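Lys-gingipain catalytic subunit (PDB 6I9A) cleaves proteins after lysine as a secreted cysteine endopeptidase of Porphyromonas gingivalis, and may act as a virulence factor in periodontal disease. Local coordinates at residues Ala81-Thr86 with Phe119-Ser124; Met176-Asn181 with Thr304-Ser309; Ser398-Ser403 with Val436-Ser441. One frame throughout, in Å; residues are numbered along the deposited sequence. Where two conformers were deposited one is given.

Contact 1: Ala81-Thr86 with Phe119-Ser124. With CA (calcium ion), chain H.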
loop_
_atom_site.group_PDB
_atom_site.type_symbol
_atom_site.label_atom_id
_atom_site.label_comp_id
_atom_site.label_asym_id
_atom_site.label_seq_id
_atom_site.Cartn_x
_atom_site.Cartn_y
_atom_site.Cartn_z
ATOM N N ALA A 81 -1.587 4.533 10.147
ATOM C CA ALA A 81 -0.399 5.139 9.570
ATOM C C ALA A 81 0.585 5.489 10.672
ATOM O O ALA A 81 0.276 6.284 11.558
ATOM C CB ALA A 81 -0.771 6.396 8.807
ATOM N N LEU A 82 1.749 4.858 10.670
ATOM C CA LEU A 82 2.831 5.135 11.610
ATOM C C LEU A 82 3.803 6.034 10.905
ATOM O O LEU A 82 4.273 5.713 9.805
ATOM C CB LEU A 82 3.516 3.814 12.046
ATOM C CG LEU A 82 2.586 2.750 12.591
ATOM C CD1 LEU A 82 3.378 1.456 12.864
ATOM C CD2 LEU A 82 1.901 3.248 13.895
ATOM N N VAL A 83 4.095 7.203 11.477
ATOM C CA VAL A 83 4.968 8.183 10.834
ATOM C C VAL A 83 6.216 8.385 11.687
ATOM O O VAL A 83 6.129 8.917 12.801
ATOM C CB VAL A 83 4.221 9.513 10.584
ATOM C CG1 VAL A 83 5.135 10.494 9.868
ATOM C CG2 VAL A 83 2.944 9.249 9.793
ATOM N N GLY A 84 7.341 7.944 11.159
ATOM C CA GLY A 84 8.612 7.997 11.866
ATOM C C GLY A 84 9.359 6.684 11.793
ATOM O O GLY A 84 8.799 5.639 11.431
ATOM N N ASP A 85 10.630 6.768 12.118
ATOM C CA ASP A 85 11.504 5.617 12.198
ATOM C C ASP A 85 11.450 5.064 13.657
ATOM O O ASP A 85 10.650 5.495 14.484
ATOM C CB ASP A 85 12.917 5.997 11.723
ATOM C CG ASP A 85 13.808 4.846 11.240
ATOM O OD1 ASP A 85 13.511 3.654 11.568
ATOM O OD2 ASP A 85 14.789 5.119 10.515
ATOM N N THR A 86 12.310 4.093 13.930
ATOM C CA THR A 86 12.290 3.353 15.211
ATOM C C THR A 86 12.784 4.173 16.372
ATOM O O THR A 86 12.555 3.776 17.507
ATOM C CB THR A 86 13.051 2.026 15.076
ATOM O OG1 THR A 86 14.392 2.297 14.693
ATOM C CG2 THR A 86 12.372 1.085 14.057
ATOM N N PHE A 119 0.861 0.735 7.834
ATOM C CA PHE A 119 2.034 1.074 7.035
ATOM C C PHE A 119 2.840 2.071 7.813
ATOM O O PHE A 119 2.323 2.767 8.693
ATOM C CB PHE A 119 1.654 1.580 5.637
ATOM C CG PHE A 119 0.743 2.798 5.653
ATOM C CD1 PHE A 119 1.280 4.082 5.674
ATOM C CD2 PHE A 119 -0.652 2.654 5.563
ATOM C CE1 PHE A 119 0.457 5.191 5.606
ATOM C CE2 PHE A 119 -1.462 3.778 5.541
ATOM C CZ PHE A 119 -0.907 5.031 5.543
ATOM N N ARG A 120 4.116 2.191 7.445
ATOM C CA ARG A 120 5.040 3.072 8.131
ATOM C C ARG A 120 5.713 4.010 7.155
ATOM O O ARG A 120 6.429 3.575 6.249
ATOM C CB ARG A 120 6.081 2.269 8.940
ATOM C CG ARG A 120 7.166 3.131 9.591
ATOM C CD ARG A 120 8.210 2.289 10.288
ATOM N NE ARG A 120 7.715 1.633 11.497
ATOM C CZ ARG A 120 8.078 1.988 12.731
ATOM N NH1 ARG A 120 8.768 3.129 12.943
ATOM N NH2 ARG A 120 7.729 1.243 13.759
ATOM N N MET A 121 5.473 5.319 7.326
ATOM C CA MET A 121 6.150 6.377 6.602
ATOM C C MET A 121 7.416 6.636 7.389
ATOM O O MET A 121 7.448 7.499 8.278
ATOM C CB MET A 121 5.242 7.613 6.524
ATOM C CG MET A 121 3.865 7.313 5.921
ATOM S SD MET A 121 3.880 7.351 4.123
ATOM C CE MET A 121 3.674 9.012 3.959
ATOM N N SER A 122 8.456 5.839 7.150
ATOM C CA SER A 122 9.691 5.940 7.938
ATOM C C SER A 122 10.595 7.027 7.380
ATOM O O SER A 122 11.027 6.951 6.210
ATOM C CB SER A 122 10.432 4.601 7.937
ATOM O OG SER A 122 11.609 4.830 8.698
ATOM N N ALA A 123 10.902 8.015 8.216
ATOM C CA ALA A 123 11.740 9.140 7.833
ATOM C C ALA A 123 12.641 9.480 8.990
ATOM O O ALA A 123 12.226 9.333 10.144
ATOM C CB ALA A 123 10.862 10.342 7.486
ATOM N N SER A 124 13.836 10.020 8.689
ATOM C CA SER A 124 14.741 10.472 9.726
ATOM C C SER A 124 14.756 11.987 9.855
ATOM O O SER A 124 15.473 12.531 10.717
ATOM C CB SER A 124 16.153 9.964 9.443
ATOM O OG SER A 124 16.741 10.574 8.311
HETATM CA CA CA H . 15.361 2.692 10.187
HETATM O O HOH W 1 11.922 9.273 13.017
HETATM O O HOH W 2 16.140 2.701 12.490
HETATM O O HOH W 3 17.106 1.022 9.775
HETATM O O HOH W 4 17.284 3.942 9.614
#

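Contact 2: Met176-Asn181 with Thr304-Ser309. With NA (sodium ion), chain F.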
loop_
_atom_site.group_PDB
_atom_site.type_symbol
_atom_site.label_atom_id
_atom_site.label_comp_id
_atom_site.label_asym_id
_atom_site.label_seq_id
_atom_site.Cartn_x
_atom_site.Cartn_y
_atom_site.Cartn_z
ATOM N N MET A 176 2.947 -12.692 -15.498
ATOM C CA MET A 176 2.873 -12.274 -16.900
ATOM C C MET A 176 1.763 -12.949 -17.686
ATOM O O MET A 176 1.111 -12.310 -18.514
ATOM C CB MET A 176 4.225 -12.512 -17.615
ATOM C CG MET A 176 5.346 -11.683 -17.031
ATOM S SD MET A 176 6.868 -11.765 -17.951
ATOM C CE MET A 176 7.245 -13.421 -17.831
ATOM N N GLN A 177 1.516 -14.236 -17.440
ATOM C CA GLN A 177 0.490 -14.938 -18.175
ATOM C C GLN A 177 -0.837 -14.294 -17.912
ATOM O O GLN A 177 -1.632 -14.102 -18.835
ATOM C CB GLN A 177 0.444 -16.419 -17.752
ATOM C CG GLN A 177 -0.741 -17.129 -18.367
ATOM C CD GLN A 177 -0.723 -18.602 -18.197
ATOM O OE1 GLN A 177 0.243 -19.183 -17.695
ATOM N NE2 GLN A 177 -1.775 -19.234 -18.686
ATOM N N TYR A 178 -1.166 -14.064 -16.613
ATOM C CA TYR A 178 -2.514 -13.659 -16.300
ATOM C C TYR A 178 -2.736 -12.163 -16.230
ATOM O O TYR A 178 -3.899 -11.767 -16.444
ATOM C CB TYR A 178 -2.915 -14.319 -14.960
ATOM C CG TYR A 178 -3.069 -15.815 -15.149
ATOM C CD1 TYR A 178 -4.093 -16.334 -15.945
ATOM C CD2 TYR A 178 -2.132 -16.719 -14.619
ATOM C CE1 TYR A 178 -4.185 -17.692 -16.202
ATOM C CE2 TYR A 178 -2.263 -18.090 -14.821
ATOM C CZ TYR A 178 -3.286 -18.565 -15.623
ATOM O OH TYR A 178 -3.432 -19.928 -15.759
ATOM N N TYR A 179 -1.718 -11.356 -15.887
ATOM C CA TYR A 179 -2.010 -9.951 -15.564
ATOM C C TYR A 179 -1.062 -8.944 -16.214
ATOM O O TYR A 179 -1.540 -7.972 -16.784
ATOM C CB TYR A 179 -1.959 -9.778 -14.033
ATOM C CG TYR A 179 -2.878 -10.764 -13.339
ATOM C CD1 TYR A 179 -4.254 -10.750 -13.567
ATOM C CD2 TYR A 179 -2.372 -11.739 -12.471
ATOM C CE1 TYR A 179 -5.105 -11.657 -12.943
ATOM C CE2 TYR A 179 -3.218 -12.645 -11.833
ATOM C CZ TYR A 179 -4.581 -12.608 -12.101
ATOM O OH TYR A 179 -5.444 -13.516 -11.517
ATOM N N TYR A 180 0.254 -9.123 -16.052
ATOM C CA TYR A 180 1.228 -8.145 -16.564
ATOM C C TYR A 180 1.506 -8.437 -18.021
ATOM O O TYR A 180 2.478 -9.105 -18.389
ATOM C CB TYR A 180 2.502 -8.185 -15.697
ATOM C CG TYR A 180 2.214 -7.772 -14.269
ATOM C CD1 TYR A 180 1.911 -6.448 -13.957
ATOM C CD2 TYR A 180 2.286 -8.693 -13.226
ATOM C CE1 TYR A 180 1.609 -6.060 -12.647
ATOM C CE2 TYR A 180 1.998 -8.313 -11.911
ATOM C CZ TYR A 180 1.654 -7.005 -11.628
ATOM O OH TYR A 180 1.317 -6.611 -10.345
ATOM N N ASN A 181 0.556 -7.971 -18.839
ATOM C CA ASN A 181 0.586 -8.279 -20.262
ATOM C C ASN A 181 -0.193 -7.239 -21.071
ATOM O O ASN A 181 -0.883 -6.383 -20.503
ATOM C CB ASN A 181 0.071 -9.725 -20.504
ATOM C CG ASN A 181 -1.337 -9.931 -20.040
ATOM O OD1 ASN A 181 -2.241 -9.112 -20.242
ATOM N ND2 ASN A 181 -1.566 -11.053 -19.366
ATOM N N THR A 304 -1.273 -22.660 -12.634
ATOM C CA THR A 304 -2.321 -21.992 -13.380
ATOM C C THR A 304 -3.328 -21.393 -12.425
ATOM O O THR A 304 -3.369 -21.705 -11.222
ATOM C CB THR A 304 -3.029 -22.925 -14.327
ATOM O OG1 THR A 304 -3.689 -23.931 -13.560
ATOM C CG2 THR A 304 -2.050 -23.519 -15.362
ATOM N N PHE A 305 -4.175 -20.513 -12.973
ATOM C CA PHE A 305 -5.174 -19.840 -12.175
ATOM C C PHE A 305 -6.168 -20.843 -11.558
ATOM O O PHE A 305 -6.541 -20.718 -10.376
ATOM C CB PHE A 305 -5.889 -18.795 -13.067
ATOM C CG PHE A 305 -6.932 -18.035 -12.303
ATOM C CD1 PHE A 305 -6.582 -16.943 -11.539
ATOM C CD2 PHE A 305 -8.266 -18.448 -12.307
ATOM C CE1 PHE A 305 -7.551 -16.231 -10.810
ATOM C CE2 PHE A 305 -9.247 -17.744 -11.589
ATOM C CZ PHE A 305 -8.878 -16.648 -10.828
ATOM N N GLU A 306 -6.554 -21.868 -12.332
ATOM C CA GLU A 306 -7.518 -22.880 -11.868
ATOM C C GLU A 306 -6.971 -23.805 -10.851
ATOM O O GLU A 306 -7.739 -24.412 -10.107
ATOM C CB GLU A 306 -8.014 -23.767 -13.041
ATOM C CG GLU A 306 -8.958 -23.104 -14.018
ATOM C CD GLU A 306 -8.350 -21.923 -14.739
ATOM O OE1 GLU A 306 -7.171 -21.988 -15.176
ATOM O OE2 GLU A 306 -9.046 -20.886 -14.790
ATOM N N GLY A 307 -5.668 -23.965 -10.803
ATOM C CA GLY A 307 -5.077 -24.924 -9.880
ATOM C C GLY A 307 -4.466 -24.315 -8.639
ATOM O O GLY A 307 -3.840 -25.057 -7.883
ATOM N N THR A 308 -4.648 -22.988 -8.420
ATOM C CA THR A 308 -4.095 -22.325 -7.239
ATOM C C THR A 308 -5.192 -21.508 -6.593
ATOM O O THR A 308 -6.175 -21.117 -7.242
ATOM C CB THR A 308 -2.871 -21.439 -7.585
ATOM O OG1 THR A 308 -3.259 -20.469 -8.557
ATOM C CG2 THR A 308 -1.667 -22.236 -8.090
ATOM N N SER A 309 -5.002 -21.176 -5.308
ATOM C CA SER A 309 -5.875 -20.226 -4.653
ATOM C C SER A 309 -5.441 -18.800 -4.997
ATOM O O SER A 309 -4.486 -18.583 -5.777
ATOM C CB SER A 309 -5.891 -20.475 -3.152
ATOM O OG SER A 309 -4.686 -20.090 -2.511
HETATM NA NA NA F . -3.637 -18.170 -7.970
HETATM O O HOH W 5 -5.971 -18.593 -8.559
#

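Contact 3: Ser398-Ser403 with Val436-Ser441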
loop_
_atom_site.group_PDB
_atom_site.type_symbol
_atom_site.label_atom_id
_atom_site.label_comp_id
_atom_site.label_asym_id
_atom_site.label_seq_id
_atom_site.Cartn_x
_atom_site.Cartn_y
_atom_site.Cartn_z
ATOM N N SER A 398 -17.484 4.655 -7.436
ATOM C CA SER A 398 -16.647 5.801 -7.128
ATOM C C SER A 398 -16.938 6.348 -5.749
ATOM O O SER A 398 -18.084 6.289 -5.261
ATOM C CB SER A 398 -16.909 6.926 -8.128
ATOM O OG SER A 398 -16.556 6.535 -9.456
ATOM N N TYR A 399 -15.911 6.894 -5.109
ATOM C CA TYR A 399 -15.996 7.475 -3.762
ATOM C C TYR A 399 -15.909 8.983 -3.893
ATOM O O TYR A 399 -14.943 9.521 -4.452
ATOM C CB TYR A 399 -14.868 6.889 -2.931
ATOM C CG TYR A 399 -14.871 7.248 -1.464
ATOM C CD1 TYR A 399 -16.001 7.020 -0.658
ATOM C CD2 TYR A 399 -13.706 7.679 -0.833
ATOM C CE1 TYR A 399 -15.955 7.231 0.724
ATOM C CE2 TYR A 399 -13.657 7.901 0.538
ATOM C CZ TYR A 399 -14.778 7.660 1.309
ATOM O OH TYR A 399 -14.693 7.834 2.668
ATOM N N VAL A 400 -16.956 9.649 -3.360
ATOM C CA VAL A 400 -17.088 11.100 -3.468
ATOM C C VAL A 400 -16.884 11.744 -2.115
ATOM O O VAL A 400 -17.497 11.306 -1.137
ATOM C CB VAL A 400 -18.481 11.440 -4.045
ATOM C CG1 VAL A 400 -18.627 12.951 -4.239
ATOM C CG2 VAL A 400 -18.757 10.697 -5.364
ATOM N N ALA A 401 -16.105 12.819 -2.068
ATOM C CA ALA A 401 -15.809 13.505 -0.809
ATOM C C ALA A 401 -15.981 14.977 -1.004
ATOM O O ALA A 401 -15.449 15.559 -1.955
ATOM C CB ALA A 401 -14.373 13.216 -0.350
ATOM N N ILE A 402 -16.657 15.636 -0.044
ATOM C CA ILE A 402 -16.819 17.080 -0.012
ATOM C C ILE A 402 -16.025 17.611 1.174
ATOM O O ILE A 402 -16.201 17.126 2.286
ATOM C CB ILE A 402 -18.296 17.486 0.065
ATOM C CG1 ILE A 402 -19.066 16.984 -1.181
ATOM C CG2 ILE A 402 -18.423 19.028 0.218
ATOM C CD1 ILE A 402 -20.579 17.245 -1.097
ATOM N N SER A 403 -15.175 18.617 0.937
ATOM C CA SER A 403 -14.311 19.157 1.986
ATOM C C SER A 403 -14.098 20.644 1.755
ATOM O O SER A 403 -14.469 21.193 0.727
ATOM C CB SER A 403 -12.965 18.416 2.007
ATOM O OG SER A 403 -12.198 18.698 0.848
ATOM N N VAL A 436 -14.552 19.078 -4.116
ATOM C CA VAL A 436 -15.248 17.836 -4.409
ATOM C C VAL A 436 -14.255 16.954 -5.088
ATOM O O VAL A 436 -13.725 17.308 -6.133
ATOM C CB VAL A 436 -16.502 18.025 -5.286
ATOM C CG1 VAL A 436 -17.207 16.690 -5.521
ATOM C CG2 VAL A 436 -17.457 19.039 -4.656
ATOM N N VAL A 437 -13.976 15.786 -4.506
ATOM C CA VAL A 437 -12.988 14.824 -5.031
ATOM C C VAL A 437 -13.697 13.532 -5.269
ATOM O O VAL A 437 -14.461 13.060 -4.408
ATOM C CB VAL A 437 -11.766 14.682 -4.085
ATOM C CG1 VAL A 437 -10.813 13.579 -4.575
ATOM C CG2 VAL A 437 -11.020 16.012 -3.987
ATOM N N ILE A 438 -13.449 12.941 -6.443
ATOM C CA ILE A 438 -14.023 11.643 -6.800
ATOM C C ILE A 438 -12.909 10.705 -7.183
ATOM O O ILE A 438 -12.109 11.048 -8.072
ATOM C CB ILE A 438 -15.062 11.753 -7.939
ATOM C CG1 ILE A 438 -16.107 12.876 -7.647
ATOM C CG2 ILE A 438 -15.731 10.383 -8.197
ATOM C CD1 ILE A 438 -17.107 13.106 -8.854
ATOM N N THR A 439 -12.832 9.568 -6.502
ATOM C CA THR A 439 -11.765 8.587 -6.791
ATOM C C THR A 439 -12.389 7.229 -7.002
ATOM O O THR A 439 -13.512 6.937 -6.565
ATOM C CB THR A 439 -10.749 8.526 -5.616
ATOM O OG1 THR A 439 -11.415 8.178 -4.394
ATOM C CG2 THR A 439 -9.971 9.834 -5.410
ATOM N N ARG A 440 -11.658 6.385 -7.712
ATOM C CA ARG A 440 -12.060 5.013 -7.930
ATOM C C ARG A 440 -10.829 4.229 -8.308
ATOM O O ARG A 440 -9.964 4.755 -9.017
ATOM C CB ARG A 440 -13.130 4.918 -9.046
ATOM C CG ARG A 440 -13.708 3.516 -9.222
ATOM C CD ARG A 440 -14.811 3.484 -10.263
ATOM N NE ARG A 440 -15.154 2.087 -10.511
ATOM C CZ ARG A 440 -15.893 1.680 -11.542
ATOM N NH1 ARG A 440 -16.417 2.571 -12.395
ATOM N NH2 ARG A 440 -16.110 0.385 -11.735
ATOM N N SER A 441 -10.742 2.964 -7.888
ATOM C CA SER A 441 -9.572 2.137 -8.225
ATOM C C SER A 441 -9.367 2.084 -9.746
ATOM O O SER A 441 -10.298 1.784 -10.500
ATOM C CB SER A 441 -9.801 0.719 -7.704
ATOM O OG SER A 441 -8.798 -0.161 -8.218
HETATM O O HOH W 6 -12.484 10.458 -3.286
#

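Contact 1: Ala81-Thr86 with Phe119-Ser124
A81 and F119 meet within the parallel pair of strands 79-83 and 117-121, which forms one side of the four-stranded parallel sheet in the peptidase C25 domain. Packing is tightest here: A81 CA lies over one face of the F119 ring, 17° off its normal, and A81 CB is 3.5 Å from F119 CZ. With chi1 at 58°, F119 CG sits between its backbone N and carbonyl carbon, which turns the ring back so that one face lies against A81 CA. The backbones are joined by L82 N to F119 O (2.9 Å), M121 N to L82 O (2.8 Å) and G84 N to M121 O (2.9 Å). Past G84, whose positive phi of 133° suits glycine, the chains loosen and water enters: one molecule accepts from D85 N and is placed to donate to A123 O. Here D85 binds a calcium ion through both carboxylate oxygens, at 2.5 Å each from OD1 and OD2. Three waters, F254 and E263 complete the shell, and E263 also bonds S122 OG, which packs against D85 CB. R120, salt-bridged to D102 and bonded to I89 O, bends at chi3, and its NH1 donates to G84 O over 2.9 Å from above the carbonyl plane.

Contact 2: Met176-Asn181 with Thr304-Ser309
Y178 OH and the backbone N of F305 form the single hydrogen bond between the two segments. F305 N donates to Y178 OH over 2.9 Å with an N-H...O angle of 163°, so the phenol oxygen serves as acceptor. The same oxygen touches T304 at its CA and CB, each 3.3 Å away.

The ring contacts centre on F305. Its CB stands over one face of the Y178 ring, offset toward the rim and 3.7 Å from Y178 CZ; the opposite face is covered by Q177 CG within the helix. Because F305 CG is anti to its backbone N (chi1 -179°), the phenyl group extends past Y178 toward Y179, whose OH lies 3.5 Å from F305 CE1. These two side chains cross at about a right angle. Y179 OH is hydrogen-bonded to D314, and its ring stacks with F317.

The contact thus joins the C-terminal end of helix 163-178 to a type I beta turn, F305 to T308, in the surface loop before helix 312-317 of the peptidase domain.

Bonds within the loop overlap that turn: T304 O, just before it, accepts from G307 N and, at 2.9 Å, from T308 OG1, the two donors arriving from opposite faces of its plane.

Metal coordination continues from T308: its OG1 and S309 O each bind a sodium ion at 2.4 Å, with Y174 OH, V293 O and D314 among the other ligands. A water on this sodium donates to F305 O, 2.9 Å away, and lies over one face of the F305 ring.

Contact 3: Ser398-Ser403 with Val436-Ser441
The carbonyl oxygen of Y399 is held by T439 N at 2.9 Å, with an N-H...O angle of 164°, and approached by a water, 2.9 Å away and placed to donate, that also lies 2.8 Å from T439 OG1. I438 CA adds a CA-H...O contact to the same oxygen. T439 O in turn receives Y399 N over 2.8 Å, almost straight at 174°, which defines Y399 and T439 as an antiparallel hydrogen-bonded pair. A401 and V437 repeat the pattern, A401 N reaching V437 O and V437 N reaching A401 O. Between them V400 faces I438 as a non-hydrogen-bonded pair; beyond A401, I402 faces V436 in the same way. The axes of 399-403 and 436-439, 4.8 Å apart at their closest, run at 162° to one another.

Side chains alternate between the faces. On the face of V400, I402, V436 and I438 the contacts are apolar: V400 and I438 lie side by side, with V400 CG2 4.1 Å from I438 CG1. I438 CG2, anti to its backbone N, extends instead to S398 CB at 3.7 Å. S398 OG meets the aliphatic part of R440, 3.6 Å from CD, while bonding to S395 O. On the other face T439 OG1 lies at the edge of the Y399 ring, near its plane; the Y399 hydroxyl bonds G39 O and V14 N, linking this face to the peptidase domain.

In the antiparallel sheet of the C-terminal Ig-like domain, strand 399-404 runs between 407-413 and 432-439, and the V400 face packs against strands 389-394 and 419-424.

How the contacts relate
The contacts follow one another along the chain, each closing before the next opens. Contacts 1 and 2 belong to the peptidase C25 domain but lie on opposite sides of the chain's centre, their own centres 34 Å apart. Contact 1 is in the four-stranded parallel sheet; contact 2 ties a loop to helix 163-178, which follows strand 152-157 of the separate six-stranded sheet. Contact 3 is centred 27 Å from contact 1 and 32 Å from contact 2. No two touch; the nearest atoms, between contacts 2 and 3, are about 12 Å apart. The two metal-bearing contacts, calcium in one and sodium in the other, thus lie beside separate sheets of the catalytic domain, whereas contact 3 is metal-free strand pairing in the Ig-like domain that follows it.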